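Local coordinates for protein soluble lytic murein transglycosylase (Pseudomonas aeruginosa, PDB 5OHU) that cleaves bacterial cell-wall peptidoglycan as a lytic transglycosylase, in both exolytic and endolytic fashion, at residues L317-R322 / K588-L593; I536-T541 / P547-R552; G156-A161 / Y194-H199; A77-V82 / R104-R109; Y375-A380 / A618-Q623. All blocks are in the same frame, centred on the assembly; numbering follows the deposited sequence.

Contact 1: residues L317-R322 / K588-L593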
# COMPACT_ATOMS: atom_id res chain seq x y z
N LEU A 317 -25.97 -1.43 3.84
CA LEU A 317 -27.13 -2.11 4.41
C LEU A 317 -26.93 -2.36 5.90
O LEU A 317 -27.86 -2.22 6.69
CB LEU A 317 -27.39 -3.42 3.67
CG LEU A 317 -27.90 -3.24 2.23
CD1 LEU A 317 -27.77 -4.52 1.43
CD2 LEU A 317 -29.37 -2.75 2.27
N LEU A 318 -25.71 -2.72 6.29
CA LEU A 318 -25.42 -2.94 7.71
C LEU A 318 -25.52 -1.64 8.49
O LEU A 318 -26.08 -1.60 9.59
CB LEU A 318 -24.03 -3.56 7.88
CG LEU A 318 -23.79 -4.98 7.34
CD1 LEU A 318 -22.30 -5.25 7.41
CD2 LEU A 318 -24.54 -6.05 8.10
N ARG A 319 -24.99 -0.55 7.94
CA ARG A 319 -25.12 0.73 8.63
C ARG A 319 -26.59 1.12 8.77
O ARG A 319 -26.96 1.78 9.75
CB ARG A 319 -24.36 1.83 7.89
CG ARG A 319 -24.25 3.14 8.66
CD ARG A 319 -23.09 3.15 9.64
NE ARG A 319 -22.89 4.50 10.18
CZ ARG A 319 -21.77 4.94 10.74
NH1 ARG A 319 -20.70 4.16 10.83
NH2 ARG A 319 -21.71 6.17 11.20
N LEU A 320 -27.43 0.73 7.83
CA LEU A 320 -28.82 1.13 7.91
C LEU A 320 -29.66 0.16 8.72
O LEU A 320 -30.87 0.36 8.83
CB LEU A 320 -29.42 1.28 6.51
CG LEU A 320 -28.80 2.45 5.74
CD1 LEU A 320 -28.96 2.22 4.24
CD2 LEU A 320 -29.37 3.80 6.17
N GLY A 321 -29.05 -0.90 9.26
CA GLY A 321 -29.82 -1.88 9.99
C GLY A 321 -30.69 -2.78 9.14
O GLY A 321 -31.67 -3.33 9.65
N ARG A 322 -30.38 -2.94 7.86
CA ARG A 322 -31.18 -3.77 6.96
C ARG A 322 -30.58 -5.18 6.86
O ARG A 322 -30.00 -5.60 5.85
CB ARG A 322 -31.31 -3.07 5.61
CG ARG A 322 -32.28 -1.83 5.75
CD ARG A 322 -32.23 -0.80 4.61
NE ARG A 322 -32.61 -1.35 3.31
CZ ARG A 322 -32.75 -0.63 2.19
NH1 ARG A 322 -32.55 0.69 2.21
NH2 ARG A 322 -33.07 -1.22 1.05
N LYS A 588 -21.32 10.97 13.48
CA LYS A 588 -22.47 11.87 13.39
C LYS A 588 -23.76 11.08 13.25
O LYS A 588 -23.87 10.18 12.41
CB LYS A 588 -22.33 12.83 12.20
CG LYS A 588 -21.11 13.74 12.20
CD LYS A 588 -21.33 14.96 11.29
CE LYS A 588 -20.07 15.38 10.53
NZ LYS A 588 -19.98 14.70 9.19
N ASP A 589 -24.75 11.44 14.06
CA ASP A 589 -26.11 10.91 13.97
C ASP A 589 -26.17 9.41 14.20
O ASP A 589 -27.10 8.74 13.74
CB ASP A 589 -26.76 11.25 12.62
CG ASP A 589 -27.21 12.70 12.55
OD1 ASP A 589 -26.71 13.52 13.33
OD2 ASP A 589 -28.08 13.01 11.70
N THR A 590 -25.20 8.85 14.90
CA THR A 590 -25.29 7.47 15.32
C THR A 590 -26.03 7.39 16.64
O THR A 590 -26.14 8.37 17.39
CB THR A 590 -23.90 6.83 15.45
OG1 THR A 590 -23.12 7.54 16.42
CG2 THR A 590 -23.19 6.81 14.10
N ARG A 591 -26.57 6.22 16.93
CA ARG A 591 -27.26 5.98 18.19
C ARG A 591 -27.29 4.47 18.41
O ARG A 591 -27.81 3.74 17.56
CB ARG A 591 -28.67 6.54 18.17
CG ARG A 591 -29.48 6.21 19.40
CD ARG A 591 -29.73 7.45 20.24
NE ARG A 591 -30.87 7.29 21.14
CZ ARG A 591 -30.77 7.20 22.46
NH1 ARG A 591 -29.58 7.28 23.04
NH2 ARG A 591 -31.86 7.06 23.20
N HIS A 592 -26.73 4.02 19.53
CA HIS A 592 -26.65 2.59 19.84
C HIS A 592 -26.08 1.79 18.68
O HIS A 592 -26.56 0.70 18.37
CB HIS A 592 -28.02 2.04 20.24
CG HIS A 592 -28.64 2.76 21.39
ND1 HIS A 592 -29.99 2.70 21.66
CD2 HIS A 592 -28.09 3.55 22.35
CE1 HIS A 592 -30.25 3.43 22.73
NE2 HIS A 592 -29.12 3.95 23.17
N LEU A 593 -25.07 2.34 18.00
CA LEU A 593 -24.43 1.63 16.91
C LEU A 593 -23.49 0.57 17.48
O LEU A 593 -22.72 0.84 18.39
CB LEU A 593 -23.66 2.63 16.04
CG LEU A 593 -23.06 2.07 14.74
CD1 LEU A 593 -24.17 1.51 13.89
CD2 LEU A 593 -22.30 3.15 13.99
O HOH W 1 -22.49 8.63 10.79

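Contact 2: residues I536-T541 / P547-R552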
# COMPACT_ATOMS: atom_id res chain seq x y z
N ILE A 536 6.76 16.55 30.26
CA ILE A 536 7.73 15.51 29.94
C ILE A 536 8.85 16.13 29.12
O ILE A 536 8.58 16.66 28.03
CB ILE A 536 7.07 14.35 29.18
CG1 ILE A 536 6.00 13.68 30.04
CG2 ILE A 536 8.12 13.34 28.72
CD1 ILE A 536 5.17 12.68 29.26
N PRO A 537 10.10 16.08 29.57
CA PRO A 537 11.19 16.76 28.86
C PRO A 537 11.44 16.16 27.48
O PRO A 537 11.48 14.94 27.31
CB PRO A 537 12.40 16.56 29.77
CG PRO A 537 11.83 16.28 31.13
CD PRO A 537 10.55 15.52 30.86
N LEU A 538 11.64 17.05 26.50
CA LEU A 538 11.97 16.66 25.13
C LEU A 538 13.03 17.62 24.61
O LEU A 538 12.70 18.76 24.28
CB LEU A 538 10.73 16.68 24.23
CG LEU A 538 11.02 16.43 22.75
CD1 LEU A 538 11.68 15.08 22.59
CD2 LEU A 538 9.74 16.53 21.91
N ALA A 539 14.28 17.15 24.53
CA ALA A 539 15.38 18.03 24.14
C ALA A 539 15.26 18.49 22.69
O ALA A 539 15.46 19.67 22.39
CB ALA A 539 16.72 17.34 24.37
N SER A 540 14.95 17.57 21.78
CA SER A 540 14.80 17.91 20.37
C SER A 540 13.94 16.85 19.70
O SER A 540 13.73 15.77 20.24
CB SER A 540 16.15 18.01 19.66
OG SER A 540 16.74 16.73 19.50
N THR A 541 13.46 17.19 18.49
CA THR A 541 12.81 16.19 17.64
C THR A 541 13.69 14.96 17.47
O THR A 541 13.19 13.83 17.40
CB THR A 541 12.48 16.81 16.28
OG1 THR A 541 11.45 17.79 16.43
CG2 THR A 541 12.01 15.74 15.28
N PRO A 547 14.13 5.01 22.21
CA PRO A 547 12.88 4.29 22.54
C PRO A 547 12.14 4.84 23.75
O PRO A 547 10.93 5.09 23.67
CB PRO A 547 13.36 2.85 22.76
CG PRO A 547 14.62 2.74 21.91
CD PRO A 547 15.27 4.09 21.97
N ASP A 548 12.83 5.07 24.87
CA ASP A 548 12.12 5.46 26.08
C ASP A 548 11.49 6.85 25.94
O ASP A 548 10.42 7.10 26.50
CB ASP A 548 13.05 5.42 27.29
CG ASP A 548 13.34 4.01 27.74
OD1 ASP A 548 12.74 3.06 27.19
OD2 ASP A 548 14.15 3.84 28.68
N VAL A 549 12.15 7.76 25.21
CA VAL A 549 11.56 9.07 24.97
C VAL A 549 10.32 8.94 24.09
O VAL A 549 9.30 9.59 24.32
CB VAL A 549 12.59 10.03 24.34
CG1 VAL A 549 11.93 11.34 23.96
CG2 VAL A 549 13.77 10.27 25.29
N ASN A 550 10.40 8.08 23.07
CA ASN A 550 9.27 7.85 22.19
C ASN A 550 8.08 7.28 22.95
O ASN A 550 6.94 7.74 22.81
CB ASN A 550 9.68 6.89 21.07
CG ASN A 550 8.75 6.96 19.89
OD1 ASN A 550 7.79 6.19 19.80
ND2 ASN A 550 9.05 7.87 18.96
N ILE A 551 8.33 6.26 23.77
CA ILE A 551 7.25 5.59 24.50
C ILE A 551 6.62 6.54 25.51
O ILE A 551 5.39 6.54 25.70
CB ILE A 551 7.79 4.33 25.18
CG1 ILE A 551 8.24 3.33 24.11
CG2 ILE A 551 6.73 3.73 26.12
CD1 ILE A 551 8.97 2.12 24.70
N ARG A 552 7.43 7.37 26.18
CA ARG A 552 6.88 8.27 27.18
C ARG A 552 5.95 9.29 26.55
O ARG A 552 4.84 9.54 27.05
CB ARG A 552 8.01 8.97 27.93
CG ARG A 552 8.71 8.07 28.94
CD ARG A 552 9.98 8.72 29.43
NE ARG A 552 9.70 9.82 30.33
CZ ARG A 552 10.62 10.69 30.73
NH1 ARG A 552 11.87 10.59 30.29
NH2 ARG A 552 10.28 11.67 31.56

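Contact 3: residues G156-A161 / Y194-H199. With PO4 (phosphate ion), chain B.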
# COMPACT_ATOMS: atom_id res chain seq x y z
N GLY A 156 -1.33 9.17 -18.22
CA GLY A 156 -1.68 10.50 -17.78
C GLY A 156 -0.56 11.36 -17.24
O GLY A 156 -0.84 12.45 -16.73
N LYS A 157 0.68 10.92 -17.35
CA LYS A 157 1.85 11.63 -16.86
C LYS A 157 2.86 11.80 -17.99
O LYS A 157 2.79 11.12 -19.02
CB LYS A 157 2.50 10.90 -15.67
CG LYS A 157 2.96 9.48 -15.98
CD LYS A 157 3.44 8.75 -14.72
CE LYS A 157 4.96 8.54 -14.72
NZ LYS A 157 5.42 7.44 -15.64
N SER A 158 3.77 12.74 -17.80
CA SER A 158 4.84 12.92 -18.78
C SER A 158 5.76 11.71 -18.79
O SER A 158 6.12 11.17 -17.73
CB SER A 158 5.62 14.19 -18.47
OG SER A 158 4.74 15.29 -18.42
N GLN A 159 6.13 11.28 -19.97
CA GLN A 159 6.97 10.12 -20.17
C GLN A 159 8.41 10.56 -20.46
O GLN A 159 8.66 11.70 -20.84
CB GLN A 159 6.43 9.27 -21.32
CG GLN A 159 5.09 8.55 -21.06
CD GLN A 159 5.13 7.45 -19.95
OE1 GLN A 159 5.72 7.63 -18.88
NE2 GLN A 159 4.53 6.31 -20.25
N PRO A 160 9.37 9.67 -20.26
CA PRO A 160 10.78 10.01 -20.50
C PRO A 160 11.05 10.33 -21.97
O PRO A 160 10.27 10.04 -22.88
CB PRO A 160 11.54 8.76 -20.08
CG PRO A 160 10.62 8.05 -19.13
CD PRO A 160 9.23 8.35 -19.61
N ALA A 161 12.23 10.91 -22.17
CA ALA A 161 12.67 11.38 -23.48
C ALA A 161 12.64 10.29 -24.54
O ALA A 161 12.24 10.55 -25.68
CB ALA A 161 14.09 11.94 -23.36
N TYR A 194 -2.25 18.96 -15.43
CA TYR A 194 -2.93 19.87 -16.35
C TYR A 194 -1.99 20.51 -17.36
O TYR A 194 -2.43 20.87 -18.46
CB TYR A 194 -3.69 20.95 -15.58
CG TYR A 194 -4.63 20.37 -14.54
CD1 TYR A 194 -5.68 19.55 -14.93
CD2 TYR A 194 -4.48 20.65 -13.18
CE1 TYR A 194 -6.56 19.00 -13.99
CE2 TYR A 194 -5.35 20.10 -12.23
CZ TYR A 194 -6.39 19.28 -12.64
OH TYR A 194 -7.25 18.75 -11.71
N SER A 195 -0.71 20.64 -17.04
CA SER A 195 0.23 21.16 -18.02
C SER A 195 0.34 20.21 -19.20
O SER A 195 0.23 20.61 -20.36
CB SER A 195 1.58 21.41 -17.35
OG SER A 195 2.53 21.85 -18.30
N LEU A 196 0.53 18.92 -18.91
CA LEU A 196 0.41 17.90 -19.95
C LEU A 196 -0.92 18.01 -20.69
O LEU A 196 -0.96 18.11 -21.92
CB LEU A 196 0.59 16.52 -19.34
CG LEU A 196 0.44 15.37 -20.35
CD1 LEU A 196 1.33 15.53 -21.55
CD2 LEU A 196 0.63 14.01 -19.69
N ALA A 197 -2.04 18.00 -19.94
CA ALA A 197 -3.36 17.99 -20.57
C ALA A 197 -3.55 19.20 -21.48
O ALA A 197 -4.07 19.08 -22.59
CB ALA A 197 -4.45 17.95 -19.49
N SER A 198 -3.09 20.37 -21.03
CA SER A 198 -3.24 21.57 -21.84
C SER A 198 -2.35 21.52 -23.07
O SER A 198 -2.74 22.02 -24.13
CB SER A 198 -2.93 22.82 -21.01
OG SER A 198 -3.91 23.01 -20.01
N HIS A 199 -1.17 20.92 -22.96
CA HIS A 199 -0.34 20.72 -24.15
C HIS A 199 -1.01 19.76 -25.14
O HIS A 199 -1.02 20.02 -26.35
CB HIS A 199 1.03 20.21 -23.73
CG HIS A 199 1.90 21.26 -23.11
ND1 HIS A 199 2.74 21.00 -22.05
CD2 HIS A 199 2.05 22.57 -23.41
CE1 HIS A 199 3.37 22.11 -21.72
NE2 HIS A 199 2.97 23.08 -22.52
P PO4 B . 5.65 13.10 -23.42
O1 PO4 B . 6.08 14.52 -23.15
O2 PO4 B . 5.13 12.49 -22.14
O3 PO4 B . 4.59 13.11 -24.49
O4 PO4 B . 6.83 12.29 -23.90

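Contact 4: residues A77-V82 / R104-R109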
# COMPACT_ATOMS: atom_id res chain seq x y z
N ALA A 77 33.46 0.23 -20.98
CA ALA A 77 33.59 -1.19 -20.70
C ALA A 77 33.12 -2.04 -21.88
O ALA A 77 32.12 -1.72 -22.54
CB ALA A 77 32.80 -1.55 -19.44
N SER A 78 33.83 -3.12 -22.15
CA SER A 78 33.43 -4.03 -23.21
C SER A 78 32.10 -4.71 -22.88
O SER A 78 31.73 -4.85 -21.71
CB SER A 78 34.49 -5.10 -23.42
OG SER A 78 34.55 -5.92 -22.26
N ASN A 79 31.39 -5.13 -23.93
CA ASN A 79 30.21 -5.99 -23.75
C ASN A 79 30.56 -7.22 -22.93
O ASN A 79 29.79 -7.64 -22.06
CB ASN A 79 29.65 -6.44 -25.09
CG ASN A 79 28.91 -5.35 -25.84
OD1 ASN A 79 28.97 -4.17 -25.49
ND2 ASN A 79 28.22 -5.76 -26.90
N GLU A 80 31.74 -7.80 -23.21
CA GLU A 80 32.17 -9.01 -22.52
C GLU A 80 32.22 -8.81 -21.01
O GLU A 80 31.72 -9.64 -20.25
CB GLU A 80 33.54 -9.45 -23.06
CG GLU A 80 33.52 -9.95 -24.51
CD GLU A 80 33.37 -8.81 -25.55
OE1 GLU A 80 33.55 -7.61 -25.21
OE2 GLU A 80 33.10 -9.13 -26.74
N GLU A 81 32.84 -7.72 -20.57
CA GLU A 81 32.98 -7.50 -19.13
C GLU A 81 31.63 -7.25 -18.49
O GLU A 81 31.32 -7.82 -17.44
CB GLU A 81 33.92 -6.33 -18.86
CG GLU A 81 34.28 -6.23 -17.39
CD GLU A 81 35.20 -5.05 -17.08
OE1 GLU A 81 35.59 -4.33 -18.02
OE2 GLU A 81 35.51 -4.86 -15.88
N VAL A 82 30.80 -6.39 -19.09
CA VAL A 82 29.49 -6.08 -18.50
C VAL A 82 28.63 -7.33 -18.45
O VAL A 82 28.03 -7.65 -17.42
CB VAL A 82 28.78 -4.96 -19.27
CG1 VAL A 82 27.43 -4.66 -18.63
CG2 VAL A 82 29.63 -3.71 -19.31
N ARG A 104 20.85 1.78 -22.02
CA ARG A 104 20.83 3.12 -22.60
C ARG A 104 22.02 3.34 -23.53
O ARG A 104 21.86 3.74 -24.69
CB ARG A 104 20.82 4.12 -21.44
CG ARG A 104 20.45 5.53 -21.76
CD ARG A 104 20.70 6.39 -20.51
NE ARG A 104 19.60 6.37 -19.55
CZ ARG A 104 19.76 6.41 -18.23
NH1 ARG A 104 20.98 6.44 -17.70
NH2 ARG A 104 18.70 6.42 -17.43
N LEU A 105 23.23 3.05 -23.05
CA LEU A 105 24.40 3.09 -23.92
C LEU A 105 24.22 2.22 -25.16
O LEU A 105 24.48 2.65 -26.29
CB LEU A 105 25.65 2.67 -23.16
CG LEU A 105 26.13 3.66 -22.08
CD1 LEU A 105 27.35 3.09 -21.37
CD2 LEU A 105 26.44 5.04 -22.67
N LEU A 106 23.77 0.97 -24.98
CA LEU A 106 23.68 0.06 -26.12
C LEU A 106 22.74 0.60 -27.18
O LEU A 106 23.00 0.49 -28.39
CB LEU A 106 23.20 -1.32 -25.67
CG LEU A 106 24.08 -2.11 -24.72
CD1 LEU A 106 23.34 -3.34 -24.27
CD2 LEU A 106 25.43 -2.46 -25.43
N ALA A 107 21.62 1.17 -26.74
CA ALA A 107 20.66 1.75 -27.68
C ALA A 107 21.24 2.98 -28.36
O ALA A 107 21.08 3.15 -29.57
CB ALA A 107 19.37 2.10 -26.94
N ASP A 108 21.92 3.85 -27.60
CA ASP A 108 22.52 5.04 -28.21
C ASP A 108 23.55 4.68 -29.27
O ASP A 108 23.77 5.45 -30.20
CB ASP A 108 23.13 5.93 -27.13
CG ASP A 108 22.08 6.47 -26.13
OD1 ASP A 108 20.86 6.41 -26.43
OD2 ASP A 108 22.47 6.96 -25.05
N ARG A 109 24.16 3.49 -29.18
CA ARG A 109 25.15 3.07 -30.17
C ARG A 109 24.56 2.27 -31.32
O ARG A 109 25.31 1.85 -32.21
CB ARG A 109 26.22 2.17 -29.54
CG ARG A 109 26.86 2.62 -28.27
CD ARG A 109 27.80 1.51 -27.82
NE ARG A 109 28.47 1.89 -26.59
CZ ARG A 109 28.81 1.07 -25.61
NH1 ARG A 109 28.54 -0.23 -25.70
NH2 ARG A 109 29.43 1.57 -24.54
O HOH W 2 29.39 -2.58 -23.56
O HOH W 3 30.00 0.25 -22.52

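Contact 5: residues Y375-A380 / A618-Q623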
# COMPACT_ATOMS: atom_id res chain seq x y z
N TYR A 375 -11.74 -11.12 12.33
CA TYR A 375 -13.07 -11.70 12.21
C TYR A 375 -13.19 -13.07 12.89
O TYR A 375 -14.29 -13.46 13.28
CB TYR A 375 -13.46 -11.80 10.73
CG TYR A 375 -13.57 -10.44 10.06
CD1 TYR A 375 -14.67 -9.61 10.29
CD2 TYR A 375 -12.56 -9.97 9.20
CE1 TYR A 375 -14.76 -8.34 9.71
CE2 TYR A 375 -12.66 -8.71 8.61
CZ TYR A 375 -13.77 -7.91 8.86
OH TYR A 375 -13.86 -6.67 8.27
N GLY A 376 -12.09 -13.81 13.03
CA GLY A 376 -12.13 -15.00 13.86
C GLY A 376 -12.36 -14.68 15.33
O GLY A 376 -13.13 -15.37 16.01
N PHE A 377 -11.71 -13.63 15.83
CA PHE A 377 -12.00 -13.16 17.19
C PHE A 377 -13.46 -12.78 17.35
O PHE A 377 -14.11 -13.16 18.33
CB PHE A 377 -11.09 -11.97 17.54
CG PHE A 377 -9.64 -12.35 17.76
CD1 PHE A 377 -9.28 -13.19 18.81
CD2 PHE A 377 -8.65 -11.87 16.93
CE1 PHE A 377 -7.93 -13.53 19.02
CE2 PHE A 377 -7.34 -12.20 17.11
CZ PHE A 377 -6.96 -13.03 18.16
N LEU A 378 -14.01 -12.02 16.39
CA LEU A 378 -15.42 -11.63 16.45
C LEU A 378 -16.32 -12.85 16.49
O LEU A 378 -17.26 -12.91 17.28
CB LEU A 378 -15.79 -10.74 15.27
CG LEU A 378 -15.29 -9.30 15.20
CD1 LEU A 378 -16.27 -8.52 14.36
CD2 LEU A 378 -15.12 -8.64 16.58
N ALA A 379 -16.07 -13.84 15.62
CA ALA A 379 -16.88 -15.06 15.64
C ALA A 379 -16.81 -15.74 17.00
O ALA A 379 -17.84 -16.17 17.55
CB ALA A 379 -16.45 -16.01 14.53
N ALA A 380 -15.60 -15.88 17.56
CA ALA A 380 -15.48 -16.53 18.86
C ALA A 380 -16.20 -15.72 19.93
O ALA A 380 -16.88 -16.28 20.80
CB ALA A 380 -14.01 -16.71 19.23
N ALA A 618 -3.85 -6.39 20.43
CA ALA A 618 -3.99 -6.21 21.87
C ALA A 618 -4.46 -7.49 22.53
O ALA A 618 -4.08 -7.78 23.67
CB ALA A 618 -4.95 -5.06 22.18
N VAL A 619 -5.29 -8.28 21.84
CA VAL A 619 -5.67 -9.57 22.39
C VAL A 619 -4.44 -10.42 22.60
O VAL A 619 -4.23 -11.00 23.68
CB VAL A 619 -6.69 -10.28 21.47
CG1 VAL A 619 -6.92 -11.69 21.97
CG2 VAL A 619 -8.00 -9.53 21.44
N ILE A 620 -3.59 -10.50 21.57
CA ILE A 620 -2.40 -11.34 21.67
C ILE A 620 -1.49 -10.83 22.77
O ILE A 620 -0.99 -11.60 23.60
CB ILE A 620 -1.68 -11.39 20.31
CG1 ILE A 620 -2.61 -11.99 19.27
CG2 ILE A 620 -0.41 -12.22 20.39
CD1 ILE A 620 -3.12 -13.34 19.69
N TYR A 621 -1.26 -9.52 22.80
CA TYR A 621 -0.37 -8.97 23.82
C TYR A 621 -0.95 -9.17 25.21
O TYR A 621 -0.19 -9.32 26.17
CB TYR A 621 -0.08 -7.50 23.53
CG TYR A 621 1.03 -7.33 22.53
CD1 TYR A 621 2.31 -7.80 22.80
CD2 TYR A 621 0.80 -6.71 21.29
CE1 TYR A 621 3.34 -7.65 21.88
CE2 TYR A 621 1.82 -6.55 20.37
CZ TYR A 621 3.10 -7.03 20.67
OH TYR A 621 4.13 -6.88 19.77
N GLY A 622 -2.29 -9.20 25.32
CA GLY A 622 -2.91 -9.51 26.60
C GLY A 622 -2.48 -10.86 27.14
O GLY A 622 -2.16 -11.00 28.32
N GLN A 623 -2.45 -11.88 26.27
CA GLN A 623 -1.97 -13.19 26.70
C GLN A 623 -0.50 -13.12 27.10
O GLN A 623 -0.12 -13.59 28.18
CB GLN A 623 -2.17 -14.22 25.59
CG GLN A 623 -2.45 -15.63 26.12
CD GLN A 623 -3.81 -15.75 26.80
OE1 GLN A 623 -4.75 -15.03 26.46
NE2 GLN A 623 -3.92 -16.65 27.77

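Contact 1: residues L317-R322 / K588-L593
Arg319 NH2 has two polar partners beside its touch with Thr590. It donates to the main-chain oxygen of Trp586, just ahead of the 588-593 loop. It also makes a weak bond of 2.6 Å to a water oxygen. That same water donates to Lys588 O, 2.6 Å from the water oxygen. The methyl carbon Thr590 CG2 comes obliquely to within 3.3 Å of Arg319 NH2. Thr590 OG1 is turned to Leu587 O, which helps hold chi1 and so keeps CG2 beside the arginine.

Leu593 covers one face of the guanidinium. Its CD2 stands 3.6 Å above the plane, over the centre, and lies 3.7 Å from Arg319 NH1. The arginine chain leaves the helix with CG opposite the backbone N (chi1 -170°) and bends at chi2 (84°), which brings its end to the loop. Arg319 NH1 is bonded to Thr601 OG1, and the side chain also makes a cation-pi contact with Phe289.

Arg319 ends helix 307-319, and a Schellman motif at Gly321 closes that helix. The contact therefore ties a helix end to the transglycosylase region. The arginine charge is probably stabilised by carbonyl, hydroxyl, water and aromatic groups, with no carboxylate among the partners named.

Contact 2: residues I536-T541 / P547-R552
Val549 is the first residue of helix 547-564 to reach the loop before it. Its CG1 branch, placed opposite the backbone N (chi1 174°), meets Leu538 CD1 at 4.0 Å. The two side chains cross at about a right angle. Leu538 also rests on Ala527, Lys528 and Ser531 of helix 524-534 and on Leu553, so it fills the angle between the two helices.

Asn550 turns elsewhere. Its amide binds Met520 N, Leu544 O and Thr517 O and fastens the helix to other loops. Ile551 faces helix 479-488.

Arg552 returns to the loop. A bend at chi3 (73°) brings its guanidinium beside Ile536 and Pro537. One face is covered by Ile536 CG2, which is 3.9 Å from Arg552 NH2. Pro537 CD lies obliquely at the same 3.9 Å from Arg552 NH2. The other branch of Ile536 reaches back to the helix, with CD1 3.9 Å from Arg552 O.

No hydrogen bond joins the two segments. Leu538 and Val549 make an apolar pair, and beside it the charged arginine end meets aliphatic groups near the surface. The arrangement is a helix-loop-helix in which the loop folds back on the second helix, here within the lysozyme-like transglycosylase domain.

Contact 3: residues G156-A161 / Y194-H199
A single methyl of Leu196 makes nearly the whole contact, and it rests on backbone rather than on side chains. Leu196 CD2 lies 3.6 Å from Lys157 C, 3.7 Å from Gly156 O and 3.9 Å from Ser158 N. The leucine starts with CG opposite the backbone N (chi1 178°), which sends the branch out from the helix to the loop. Ser158 adds a loose touch, with its OG 4.4 Å from Leu196 CB.

No hydrogen bond runs directly between the two segments. The loop oxygens have partners close by: Gly156 O accepts from Asn193 ND2, just before the helix, and Lys157 O accepts from Arg184 NH2. Arg184 also packs on Leu196.

A phosphate sits beside the loop. Gln159 N donates to phosphate O2 at 2.7 Å, and the bond is almost straight at 174°. Arg184 NH1 binds the same ion, so one arginine serves both loop and anion. The phosphate probably came from the crystallisation liquor. The Gln159 side chain reaches back to the end of helix 142-153, where NE2 donates to Leu152 O, while Lys157 NZ makes a weak bond of 3.3 Å to Gln159 OE1.

The contact packs the connection between helices 142-153 and 161-172 against helix 194-201. Such connections seated on a later helix fit the all-helical superhelix of Slt70-like transglycosylases.

Contact 4: residues A77-V82 / R104-R109
Asn79 and Leu106 are the closest backbone pair, with their CA atoms 9.2 Å apart, and they bring the start of helix 79-88 near the last turn of helix 95-108. At that spacing the direct touches are few. Asn79 OD1 lies 3.9 Å from Leu106 CD2, an oxygen against a methyl. The end of Arg109 comes alongside. Its guanidinium presents an edge to Asn79 OD1, and the amide and guanidinium planes are only 19° apart.

Water makes up for the missing direct bonds. One water lies in the guanidinium plane, at its edge, and accepts from Arg109 NH1. It can donate to Asn79 OD1, 2.5 Å from the water oxygen, and to Ala77 O. A second water accepts from Arg109 NH2, 2.5 Å from its oxygen, and can also donate to Ala77 O. Each water has more acceptors in reach than protons, so these donations probably compete. Arg109 is extended from CG to NE, which lets it span the gap, and Leu105 CB lies over one face of its guanidinium.

Asn79 ND2 donates to Asp111 OD2, which fixes the amide with OD1 turned to the water. Ser78 is the N-cap of helix 79-88. Its OG accepts from Glu81 N at 3.0 Å, with an angle of 160°.

Around the contact, Asn79 and Leu106 both rest on Thr114 of helix 112-118. Trp102 of helix 95-108 packs on Asn79 and Val82, and Ala77 lies on Leu70 of helix 62-72.

Contact 5: residues Y375-A380 / A618-Q623
Phe377 and Val619 bring two helices within 8.9 Å of each other, measured between their CA atoms. This is buried helix-helix packing in an all-helical part of the fold. It joins helix 374-383 to the long helix 605-624 near the C-terminal end of the chain.

Phe377 carries the contact from its side. Its CB points to the other helix, and the ring reaches two residues there. Val619 lies over one face of the ring, with CB 4.2 Å above the plane and offset toward the rim. Its CG1 branch, opposite the backbone N (chi1 172°), touches Phe377 CE1 at 3.6 Å. Ile620 comes instead to the ring edge, near its plane, and crosses the phenylalanine at about a right angle.

Outside the two segments, Tyr387 meets the Phe377 ring edge-to-face and also touches Val619, while Leu389 packs on Ile620. The Phe377 ring thus sits among aliphatic and aromatic groups. Two residues before Phe377, Tyr375 OH is bonded to Glu600, Gln612 and Arg342, hydrogen bonds that link this helix to three others. Ala618 and Tyr621 face helix 493-504.

The outermost ring carbon, Phe377 CZ, ends 4.1 Å from the methyl Ile620 CD1.

The five contacts form two groups. Contacts 1 and 5 are neighbours, about 24 Å between centres and 8 Å between nearest atoms. Their segments alternate along the chain, so 317-322 meets 588-593 and 375-380 meets 618-623, two separate joins to the C-terminal part. Contact 2 is local to the transglycosylase domain, about 31 Å from the centre of contact 5. Contacts 3 and 4 belong to the N-terminal part and follow one another in series. Their centres are about 31 Å apart and their nearest atoms about 8 Å. Contacts 4 and 5 lie on opposite sides of the chain's centre, about 57 Å between centres. Contact 3, with its phosphate, is centred about 45 Å from contact 2.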